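Side-chain contacts in glutamate receptor 1 (Adineta vaga, PDB 4IO2), which binds glutamate through its ligand-binding domain, the part described here, and probably works as a ligand-gated ion channel: residues A[46-49]-A[50-54]; A[127-130]-A[131-134]; A[142-145]-A[146-150]; A[217-220]-A[221-225]. One frame throughout, in Å; residues are numbered along the deposited sequence.

Contact 1 of 4, residues A[46-49]-A[50-54]; sequences EYLR and DKMGF
G53 N donates to R49 O at 2.7 Å, a short backbone bond at the end of helix 40-52. One residue earlier, M52 N binds L48 O at 2.8 Å. G53 then leaves the helical conformation with positive phi, and the chain doubles back so that F54 lies against the last turn. The F54 side chain has CG between the backbone N and the carbonyl carbon (chi1 57°), which brings its ring over the helix. R49 CA sits over one face, 3.9 Å from the ring centroid, in a CH-pi contact displaced toward the rim. The L48 CB to F54 CZ distance is 3.9 Å. M52 SD is at the edge of the same ring, in its plane. This is the turn from helix 40-52 into strand 55-60 of a periplasmic-binding-protein-like fold, and F54 also packs on L10 and I12 of strand 9-14. Within the helix, R49 grips E46 side-on: in the E46 conformer described, NE meets OE1 at 2.9 Å and NH2 meets OE2 at 2.7 Å, both on the syn side. The D50 carboxylate joins this network, but its approach to R49 NH2 is too short to be sound. Water 1 accepts from R49 NH1 and donates to F54 O.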
loop_
_atom_site.group_PDB
_atom_site.type_symbol
_atom_site.label_atom_id
_atom_site.label_comp_id
_atom_site.label_asym_id
_atom_site.label_seq_id
_atom_site.Cartn_x
_atom_site.Cartn_y
_atom_site.Cartn_z
ATOM N N GLU A 46 -10.390 -12.980 -13.541
ATOM C CA GLU A 46 -11.476 -12.723 -14.470
ATOM C C GLU A 46 -11.723 -11.223 -14.704
ATOM O O GLU A 46 -11.951 -10.801 -15.839
ATOM C CB GLU A 46 -12.749 -13.418 -13.997
ATOM C CG GLU A 46 -13.956 -13.222 -14.896
ATOM C CD GLU A 46 -13.707 -13.637 -16.342
ATOM O OE1 GLU A 46 -12.798 -14.461 -16.601
ATOM O OE2 GLU A 46 -14.431 -13.129 -17.225
ATOM N N TYR A 47 -11.680 -10.403 -13.654
ATOM C CA TYR A 47 -11.882 -8.963 -13.840
ATOM C C TYR A 47 -10.748 -8.396 -14.684
ATOM O O TYR A 47 -10.969 -7.593 -15.597
ATOM C CB TYR A 47 -11.865 -8.239 -12.491
ATOM C CG TYR A 47 -13.178 -8.212 -11.748
ATOM C CD1 TYR A 47 -14.235 -7.444 -12.198
ATOM C CD2 TYR A 47 -13.350 -8.923 -10.557
ATOM C CE1 TYR A 47 -15.420 -7.398 -11.502
ATOM C CE2 TYR A 47 -14.550 -8.876 -9.858
ATOM C CZ TYR A 47 -15.579 -8.119 -10.341
ATOM O OH TYR A 47 -16.806 -8.036 -9.687
ATOM N N LEU A 48 -9.521 -8.826 -14.434
ATOM C CA LEU A 48 -8.391 -8.337 -15.225
ATOM C C LEU A 48 -8.459 -8.841 -16.694
ATOM O O LEU A 48 -8.205 -8.088 -17.644
ATOM C CB LEU A 48 -7.070 -8.775 -14.627
ATOM C CG LEU A 48 -6.707 -8.061 -13.313
ATOM C CD1 LEU A 48 -5.551 -8.772 -12.671
ATOM C CD2 LEU A 48 -6.368 -6.602 -13.606
ATOM N N ARG A 49 -8.840 -10.104 -16.886
ATOM C CA ARG A 49 -8.922 -10.701 -18.211
ATOM C C ARG A 49 -9.964 -9.948 -19.027
ATOM O O ARG A 49 -9.725 -9.644 -20.209
ATOM C CB ARG A 49 -9.279 -12.180 -18.090
ATOM C CG ARG A 49 -9.276 -12.933 -19.407
ATOM C CD ARG A 49 -10.169 -14.174 -19.401
ATOM N NE ARG A 49 -11.579 -13.860 -19.218
ATOM C CZ ARG A 49 -12.395 -13.363 -20.147
ATOM N NH1 ARG A 49 -11.983 -13.102 -21.393
ATOM N NH2 ARG A 49 -13.652 -13.113 -19.821
ATOM N N ASP A 50 -11.110 -9.643 -18.425
ATOM C CA ASP A 50 -12.184 -8.937 -19.143
ATOM C C ASP A 50 -11.749 -7.553 -19.573
ATOM O O ASP A 50 -12.083 -7.124 -20.670
ATOM C CB ASP A 50 -13.438 -8.824 -18.279
ATOM C CG ASP A 50 -14.132 -10.167 -18.067
ATOM O OD1 ASP A 50 -13.720 -11.165 -18.705
ATOM O OD2 ASP A 50 -15.101 -10.224 -17.264
ATOM N N LYS A 51 -10.983 -6.853 -18.747
ATOM C CA LYS A 51 -10.534 -5.501 -19.085
ATOM C C LYS A 51 -9.342 -5.477 -20.039
ATOM O O LYS A 51 -9.231 -4.591 -20.877
ATOM C CB LYS A 51 -10.149 -4.725 -17.816
ATOM C CG LYS A 51 -11.314 -4.337 -16.930
ATOM C CD LYS A 51 -10.863 -3.520 -15.730
ATOM C CE LYS A 51 -10.638 -2.052 -16.095
ATOM N NZ LYS A 51 -11.300 -1.144 -15.111
ATOM N N MET A 52 -8.466 -6.467 -19.938
ATOM C CA MET A 52 -7.185 -6.436 -20.644
ATOM C C MET A 52 -7.128 -7.353 -21.856
ATOM O O MET A 52 -6.305 -7.151 -22.754
ATOM C CB MET A 52 -6.069 -6.815 -19.672
ATOM C CG MET A 52 -5.970 -5.824 -18.497
ATOM S SD MET A 52 -4.744 -6.340 -17.292
ATOM C CE MET A 52 -3.341 -5.931 -18.287
ATOM N N GLY A 53 -7.978 -8.368 -21.882
ATOM C CA GLY A 53 -8.090 -9.233 -23.049
ATOM C C GLY A 53 -6.994 -10.255 -23.242
ATOM O O GLY A 53 -6.869 -10.820 -24.323
ATOM N N PHE A 54 -6.218 -10.550 -22.206
ATOM C CA PHE A 54 -5.250 -11.650 -22.275
ATOM C C PHE A 54 -5.985 -12.991 -22.210
ATOM O O PHE A 54 -7.168 -13.061 -21.865
ATOM C CB PHE A 54 -4.161 -11.556 -21.168
ATOM C CG PHE A 54 -4.687 -11.525 -19.754
ATOM C CD1 PHE A 54 -5.074 -12.682 -19.094
ATOM C CD2 PHE A 54 -4.700 -10.333 -19.070
ATOM C CE1 PHE A 54 -5.520 -12.627 -17.779
ATOM C CE2 PHE A 54 -5.172 -10.267 -17.767
ATOM C CZ PHE A 54 -5.575 -11.425 -17.125
HETATM O O HOH W 1 -9.474 -13.488 -23.120
#

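Contact 2 of 4, residues A[127-130]-A[131-134]; sequences KIPY and NRIG
R132 N donates to P129 O at 3.0 Å, and I133 N donates to Y130 O at the same length, 3.0 Å. Each bond spans three residues, so two tight turns overlap between P129 and I133. Both donors stand well above the plane of the carbonyl they meet, 55° and 57° out of it. The R132 guanidinium turns away from this stretch. It forms a salt bridge with D175 and gives a hydrogen bond to G172 O. The packing centres on I128. Its CG2 is the atom that does the touching: it comes within 3.5 Å of R132 CB and 3.8 Å of I133 CG1. Its position anti to the backbone N (CG1 chi1 -54°, beside that N) points this methyl at the two later residues, and I128 crosses each of their side chains at about a right angle. P129 lies alongside R132 and points the same way, with its CD 4.2 Å from R132 CB. I128 and I133 are both buried, and both also pack on V176 and on L123 of helix 120-125. The overlapping i to i+3 bonds are those of a short 3-10 turn; here it carries the chain from helix 120-125 into strand 134-136 of the ligand-binding domain.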
loop_
_atom_site.group_PDB
_atom_site.type_symbol
_atom_site.label_atom_id
_atom_site.label_comp_id
_atom_site.label_asym_id
_atom_site.label_seq_id
_atom_site.Cartn_x
_atom_site.Cartn_y
_atom_site.Cartn_z
ATOM N N LYS A 127 9.486 -14.793 27.284
ATOM C CA LYS A 127 8.449 -15.525 28.016
ATOM C C LYS A 127 8.233 -16.870 27.343
ATOM O O LYS A 127 7.831 -17.846 27.983
ATOM C CB LYS A 127 7.111 -14.761 28.052
ATOM C CG LYS A 127 6.023 -15.450 28.927
ATOM C CD LYS A 127 4.708 -14.656 29.020
ATOM C CE LYS A 127 3.772 -15.217 30.124
ATOM N NZ LYS A 127 2.489 -14.453 30.286
ATOM N N ILE A 128 8.495 -16.891 26.040
ATOM C CA ILE A 128 8.336 -18.059 25.184
ATOM C C ILE A 128 9.744 -18.392 24.697
ATOM O O ILE A 128 10.396 -17.531 24.098
ATOM C CB ILE A 128 7.458 -17.727 23.929
ATOM C CG1 ILE A 128 6.126 -17.111 24.354
ATOM C CG2 ILE A 128 7.224 -18.975 23.095
ATOM C CD1 ILE A 128 5.153 -16.950 23.218
ATOM N N PRO A 129 10.225 -19.627 24.960
ATOM C CA PRO A 129 11.508 -20.003 24.344
ATOM C C PRO A 129 11.390 -19.886 22.833
ATOM O O PRO A 129 10.285 -19.994 22.323
ATOM C CB PRO A 129 11.668 -21.481 24.726
ATOM C CG PRO A 129 10.705 -21.710 25.878
ATOM C CD PRO A 129 9.574 -20.762 25.640
ATOM N N TYR A 130 12.502 -19.673 22.142
ATOM C CA TYR A 130 12.505 -19.571 20.680
ATOM C C TYR A 130 11.838 -20.761 20.011
ATOM O O TYR A 130 11.086 -20.576 19.027
ATOM C CB TYR A 130 13.928 -19.471 20.166
ATOM C CG TYR A 130 14.688 -18.260 20.660
ATOM C CD1 TYR A 130 14.256 -16.975 20.383
ATOM C CD2 TYR A 130 15.826 -18.415 21.451
ATOM C CE1 TYR A 130 14.962 -15.869 20.821
ATOM C CE2 TYR A 130 16.550 -17.309 21.895
ATOM C CZ TYR A 130 16.092 -16.034 21.579
ATOM O OH TYR A 130 16.772 -14.912 22.004
ATOM N N ASN A 131 12.098 -21.972 20.497
ATOM C CA ASN A 131 11.507 -23.164 19.896
ATOM C C ASN A 131 10.005 -23.379 20.151
ATOM O O ASN A 131 9.407 -24.386 19.700
ATOM C CB ASN A 131 12.192 -24.401 20.308
ATOM C CG ASN A 131 11.969 -25.523 19.331
ATOM O OD1 ASN A 131 12.067 -25.350 18.139
ATOM N ND2 ASN A 131 11.781 -26.687 19.846
ATOM N N ARG A 132 9.394 -22.473 20.922
ATOM C CA ARG A 132 7.942 -22.481 20.993
ATOM C C ARG A 132 7.264 -21.419 20.136
ATOM O O ARG A 132 6.035 -21.254 20.178
ATOM C CB ARG A 132 7.508 -22.430 22.445
ATOM C CG ARG A 132 7.997 -23.722 23.183
ATOM C CD ARG A 132 7.336 -24.095 24.505
ATOM N NE ARG A 132 5.890 -24.255 24.341
ATOM C CZ ARG A 132 5.242 -25.375 24.009
ATOM N NH1 ARG A 132 5.845 -26.515 23.810
ATOM N NH2 ARG A 132 3.929 -25.317 23.841
ATOM N N ILE A 133 8.092 -20.732 19.347
ATOM C CA ILE A 133 7.573 -19.894 18.272
ATOM C C ILE A 133 7.666 -20.632 16.913
ATOM O O ILE A 133 8.755 -20.864 16.433
ATOM C CB ILE A 133 8.358 -18.567 18.247
ATOM C CG1 ILE A 133 8.340 -17.890 19.634
ATOM C CG2 ILE A 133 7.810 -17.640 17.137
ATOM C CD1 ILE A 133 9.333 -16.780 19.746
ATOM N N GLY A 134 6.535 -21.039 16.318
ATOM C CA GLY A 134 6.546 -21.737 15.030
ATOM C C GLY A 134 6.516 -20.741 13.875
ATOM O O GLY A 134 5.807 -19.746 13.923
#

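Contact 3 of 4, residues A[142-145]-A[146-150]; sequences EDYY and LREIS
Y145 O accepts two backbone hydrogens near the end of helix 140-148, from I149 N at 2.9 Å and from S150 N at 3.2 Å. Earlier in the helix, E142 O, D143 O and Y144 O are each met by the N-H four residues on. Among the side chains, R147 holds E148 side-on: NE at 2.8 Å and NH2 at 3.1 Å both go to OE2, on its anti side. The single oxygen thus takes two donors. E148 CG lies anti to the carbonyl carbon (chi1 -55°), which puts it over the centre of the Y144 ring, 3.5 Å from the centroid, a CH-pi contact. The bend at chi2 (-80°) then lays the carboxylate near the ring, the two planes 20° apart. Y144 OH is hydrogen-bonded to K124 NZ. I149 covers one face of the Y145 ring with CB, while its CD1, in the conformer described, comes 3.5 Å from Y145 CD2. Y145 OH is satisfied by N155 OD1, S150 OG by S153 O, and E142 OE1 by G138 N. The helix links strands 134-136 and 157-159 in a beta-alpha-beta unit. E142 and Y145 pack on I135 of the first strand, and R147 packs on E230 of the second subunit.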
loop_
_atom_site.group_PDB
_atom_site.type_symbol
_atom_site.label_atom_id
_atom_site.label_comp_id
_atom_site.label_asym_id
_atom_site.label_seq_id
_atom_site.Cartn_x
_atom_site.Cartn_y
_atom_site.Cartn_z
ATOM N N GLU A 142 9.270 -15.321 8.256
ATOM C CA GLU A 142 10.576 -15.886 8.590
ATOM C C GLU A 142 11.613 -14.786 8.651
ATOM O O GLU A 142 12.414 -14.738 9.587
ATOM C CB GLU A 142 10.995 -16.982 7.606
ATOM C CG GLU A 142 12.331 -17.614 7.929
ATOM C CD GLU A 142 12.794 -18.670 6.910
ATOM O OE1 GLU A 142 12.182 -18.756 5.792
ATOM O OE2 GLU A 142 13.739 -19.440 7.263
ATOM N N ASP A 143 11.600 -13.872 7.675
ATOM C CA ASP A 143 12.603 -12.815 7.777
ATOM C C ASP A 143 12.328 -11.817 8.892
ATOM O O ASP A 143 13.276 -11.284 9.481
ATOM C CB ASP A 143 12.914 -12.165 6.447
ATOM C CG ASP A 143 13.611 -13.143 5.499
ATOM O OD1 ASP A 143 14.593 -13.848 5.895
ATOM O OD2 ASP A 143 13.108 -13.282 4.398
ATOM N N TYR A 144 11.057 -11.595 9.224
ATOM C CA TYR A 144 10.738 -10.777 10.382
ATOM C C TYR A 144 11.320 -11.412 11.644
ATOM O O TYR A 144 11.935 -10.732 12.466
ATOM C CB TYR A 144 9.210 -10.568 10.520
ATOM C CG TYR A 144 8.859 -9.719 11.697
ATOM C CD1 TYR A 144 8.728 -10.281 12.965
ATOM C CD2 TYR A 144 8.663 -8.350 11.561
ATOM C CE1 TYR A 144 8.418 -9.498 14.045
ATOM C CE2 TYR A 144 8.369 -7.563 12.639
ATOM C CZ TYR A 144 8.243 -8.139 13.873
ATOM O OH TYR A 144 7.956 -7.347 14.966
ATOM N N TYR A 145 11.075 -12.697 11.819
ATOM C CA TYR A 145 11.577 -13.408 12.986
ATOM C C TYR A 145 13.082 -13.244 13.098
ATOM O O TYR A 145 13.613 -12.941 14.195
ATOM C CB TYR A 145 11.196 -14.880 12.890
ATOM C CG TYR A 145 11.684 -15.683 14.071
ATOM C CD1 TYR A 145 12.962 -16.205 14.086
ATOM C CD2 TYR A 145 10.862 -15.922 15.178
ATOM C CE1 TYR A 145 13.437 -16.930 15.143
ATOM C CE2 TYR A 145 11.337 -16.629 16.256
ATOM C CZ TYR A 145 12.622 -17.147 16.222
ATOM O OH TYR A 145 13.121 -17.873 17.275
ATOM N N LEU A 146 13.790 -13.491 11.998
ATOM C CA LEU A 146 15.244 -13.506 12.025
ATOM C C LEU A 146 15.819 -12.113 12.337
ATOM O O LEU A 146 16.841 -12.001 13.028
ATOM C CB LEU A 146 15.800 -14.036 10.701
ATOM C CG LEU A 146 15.556 -15.528 10.439
ATOM C CD1 LEU A 146 15.938 -15.902 9.013
ATOM C CD2 LEU A 146 16.238 -16.402 11.471
ATOM N N ARG A 147 15.152 -11.052 11.895
ATOM C CA ARG A 147 15.622 -9.706 12.216
ATOM C C ARG A 147 15.216 -9.217 13.611
ATOM O O ARG A 147 16.007 -8.555 14.280
ATOM C CB ARG A 147 15.136 -8.694 11.180
ATOM C CG ARG A 147 15.674 -7.267 11.435
ATOM C CD ARG A 147 15.100 -6.227 10.462
ATOM N NE ARG A 147 13.658 -6.176 10.636
ATOM C CZ ARG A 147 12.767 -6.687 9.795
ATOM N NH1 ARG A 147 13.139 -7.219 8.631
ATOM N NH2 ARG A 147 11.486 -6.637 10.134
ATOM N N GLU A 148 13.986 -9.511 14.024
ATOM C CA GLU A 148 13.391 -8.874 15.210
ATOM C C GLU A 148 13.409 -9.678 16.494
ATOM O O GLU A 148 13.348 -9.108 17.581
ATOM C CB GLU A 148 11.932 -8.539 14.952
ATOM C CG GLU A 148 11.729 -7.693 13.741
ATOM C CD GLU A 148 12.002 -6.237 13.958
ATOM O OE1 GLU A 148 11.950 -5.780 15.115
ATOM O OE2 GLU A 148 12.233 -5.539 12.948
ATOM N N ILE A 149 13.473 -10.995 16.374
ATOM C CA ILE A 149 13.404 -11.861 17.540
ATOM C C ILE A 149 14.741 -12.537 17.826
ATOM O O ILE A 149 15.238 -12.490 18.955
ATOM C CB ILE A 149 12.293 -12.904 17.380
ATOM C CG1 ILE A 149 10.939 -12.195 17.395
ATOM C CG2 ILE A 149 12.366 -13.923 18.500
ATOM C CD1 ILE A 149 9.854 -13.051 16.978
ATOM N N SER A 150 15.348 -13.168 16.826
ATOM C CA SER A 150 16.481 -14.056 17.121
ATOM C C SER A 150 17.854 -13.569 16.689
ATOM O O SER A 150 18.812 -14.311 16.821
ATOM C CB SER A 150 16.248 -15.402 16.444
ATOM O OG SER A 150 16.349 -15.253 15.018
#

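Contact 4 of 4, residues A[217-220]-A[221-225]; sequences YAKD and LDVNI
D220 and N224 lie side by side on helix 218-230 and point the same way, with carboxylate and amide planes turned 80° apart. The N224 amide folds back along the helix (chi2 -84°), and ND2 binds D220 O at 2.8 Å in a nearly straight bond of 174°. The acceptor lies in the amide plane. N224 N reaches the same oxygen at 3.2 Å from the opposite face of the carbonyl plane, so D220 O is gripped twice by one residue. Water 3 donates to D220 OD1 at 2.6 Å and accepts from N224 ND2, bridging the two side chains. D220 OD2 is taken by L5 N. This is the first part of the helix, just after the N-cap position at Y217, and it packs along helix 40-52 in the binding-protein-like fold of the domain. K219 and V223 run side by side one turn apart, K219 CG 4.0 Å from V223 CG2. D222 leans back over the preceding turn, with CB 3.4 Å from A218 O. Water 2 donates to A218 O at 2.9 Å and, weakly, to D222 OD1, which also accepts from N100 N. D222 OD2 forms a salt bridge with R93 of the second subunit, and V223 packs on the same arginine.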
loop_
_atom_site.group_PDB
_atom_site.type_symbol
_atom_site.label_atom_id
_atom_site.label_comp_id
_atom_site.label_asym_id
_atom_site.label_seq_id
_atom_site.Cartn_x
_atom_site.Cartn_y
_atom_site.Cartn_z
ATOM N N TYR A 217 5.031 -5.712 -20.139
ATOM C CA TYR A 217 3.631 -5.429 -19.913
ATOM C C TYR A 217 3.354 -4.694 -18.587
ATOM O O TYR A 217 2.212 -4.610 -18.165
ATOM C CB TYR A 217 2.831 -6.739 -19.994
ATOM C CG TYR A 217 3.037 -7.532 -21.299
ATOM C CD1 TYR A 217 2.482 -7.109 -22.501
ATOM C CD2 TYR A 217 3.787 -8.715 -21.317
ATOM C CE1 TYR A 217 2.669 -7.819 -23.668
ATOM C CE2 TYR A 217 3.965 -9.432 -22.480
ATOM C CZ TYR A 217 3.413 -8.963 -23.648
ATOM O OH TYR A 217 3.579 -9.681 -24.810
ATOM N N ALA A 218 4.392 -4.157 -17.930
ATOM C CA ALA A 218 4.247 -3.620 -16.573
ATOM C C ALA A 218 3.193 -2.534 -16.473
ATOM O O ALA A 218 2.338 -2.548 -15.560
ATOM C CB ALA A 218 5.595 -3.126 -16.025
ATOM N N LYS A 219 3.233 -1.585 -17.385
ATOM C CA LYS A 219 2.307 -0.456 -17.328
ATOM C C LYS A 219 0.874 -0.928 -17.525
ATOM O O LYS A 219 -0.046 -0.493 -16.820
ATOM C CB LYS A 219 2.675 0.616 -18.360
ATOM C CG LYS A 219 1.772 1.876 -18.340
ATOM C CD LYS A 219 2.130 2.797 -19.458
ATOM C CE LYS A 219 1.464 2.340 -20.724
ATOM N NZ LYS A 219 1.532 3.424 -21.729
ATOM N N ASP A 220 0.634 -1.795 -18.491
ATOM C CA ASP A 220 -0.756 -2.230 -18.748
ATOM C C ASP A 220 -1.356 -2.881 -17.520
ATOM O O ASP A 220 -2.485 -2.570 -17.126
ATOM C CB ASP A 220 -0.788 -3.178 -19.997
ATOM C CG ASP A 220 -2.200 -3.459 -20.560
ATOM O OD1 ASP A 220 -3.093 -2.596 -20.518
ATOM O OD2 ASP A 220 -2.409 -4.550 -21.163
ATOM N N LEU A 221 -0.580 -3.736 -16.857
ATOM C CA LEU A 221 -1.101 -4.417 -15.682
ATOM C C LEU A 221 -1.342 -3.382 -14.575
ATOM O O LEU A 221 -2.395 -3.398 -13.915
ATOM C CB LEU A 221 -0.179 -5.537 -15.218
ATOM C CG LEU A 221 -0.606 -6.270 -13.949
ATOM C CD1 LEU A 221 -1.984 -6.932 -14.134
ATOM C CD2 LEU A 221 0.436 -7.264 -13.548
ATOM N N ASP A 222 -0.371 -2.515 -14.322
ATOM C CA ASP A 222 -0.487 -1.539 -13.231
ATOM C C ASP A 222 -1.685 -0.604 -13.414
ATOM O O ASP A 222 -2.432 -0.338 -12.472
ATOM C CB ASP A 222 0.816 -0.713 -13.082
ATOM C CG ASP A 222 1.909 -1.434 -12.305
ATOM O OD1 ASP A 222 1.679 -2.545 -11.752
ATOM O OD2 ASP A 222 3.037 -0.874 -12.294
ATOM N N VAL A 223 -1.848 -0.043 -14.607
ATOM C CA VAL A 223 -2.970 0.851 -14.858
ATOM C C VAL A 223 -4.304 0.140 -14.580
ATOM O O VAL A 223 -5.224 0.730 -14.010
ATOM C CB VAL A 223 -2.911 1.391 -16.307
ATOM C CG1 VAL A 223 -4.214 2.064 -16.738
ATOM C CG2 VAL A 223 -1.726 2.357 -16.450
ATOM N N ASN A 224 -4.414 -1.116 -14.991
ATOM C CA ASN A 224 -5.618 -1.843 -14.767
ATOM C C ASN A 224 -5.861 -2.199 -13.300
ATOM O O ASN A 224 -7.005 -2.156 -12.840
ATOM C CB ASN A 224 -5.664 -3.073 -15.672
ATOM C CG ASN A 224 -6.129 -2.743 -17.042
ATOM O OD1 ASN A 224 -7.331 -2.671 -17.290
ATOM N ND2 ASN A 224 -5.195 -2.497 -17.949
ATOM N N ILE A 225 -4.830 -2.587 -12.556
ATOM C CA ILE A 225 -5.009 -2.787 -11.125
ATOM C C ILE A 225 -5.493 -1.517 -10.444
ATOM O O ILE A 225 -6.423 -1.566 -9.632
ATOM C CB ILE A 225 -3.692 -3.276 -10.455
ATOM C CG1 ILE A 225 -3.346 -4.655 -10.944
ATOM C CG2 ILE A 225 -3.795 -3.209 -8.915
ATOM C CD1 ILE A 225 -1.926 -5.007 -10.603
HETATM O O HOH W 2 2.936 -4.398 -13.356
HETATM O O HOH W 3 -5.678 -2.805 -20.988
#

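The four contacts form two touching pairs, far apart in the domain. Contacts 1 and 4 have centres about 11 Å apart and touch where helix 40-52 meets helix 218-230: M52 CG lies 3.4 Å from N224 CG. Contacts 2 and 3, with centres about 12 Å apart, meet through Y145, whose OH is 3.4 Å from Y130 CB. Contacts 1 and 2 have centres about 45 Å apart, on opposite sides of the chain's centre. Contact 3 is near the glutamate pocket: the E142 side chain is about 8 Å from the ligand, against about 13 Å for I133 of contact 2. Contacts 1 and 4 lie away from the pocket. Contacts 3 and 4 both reach the second subunit.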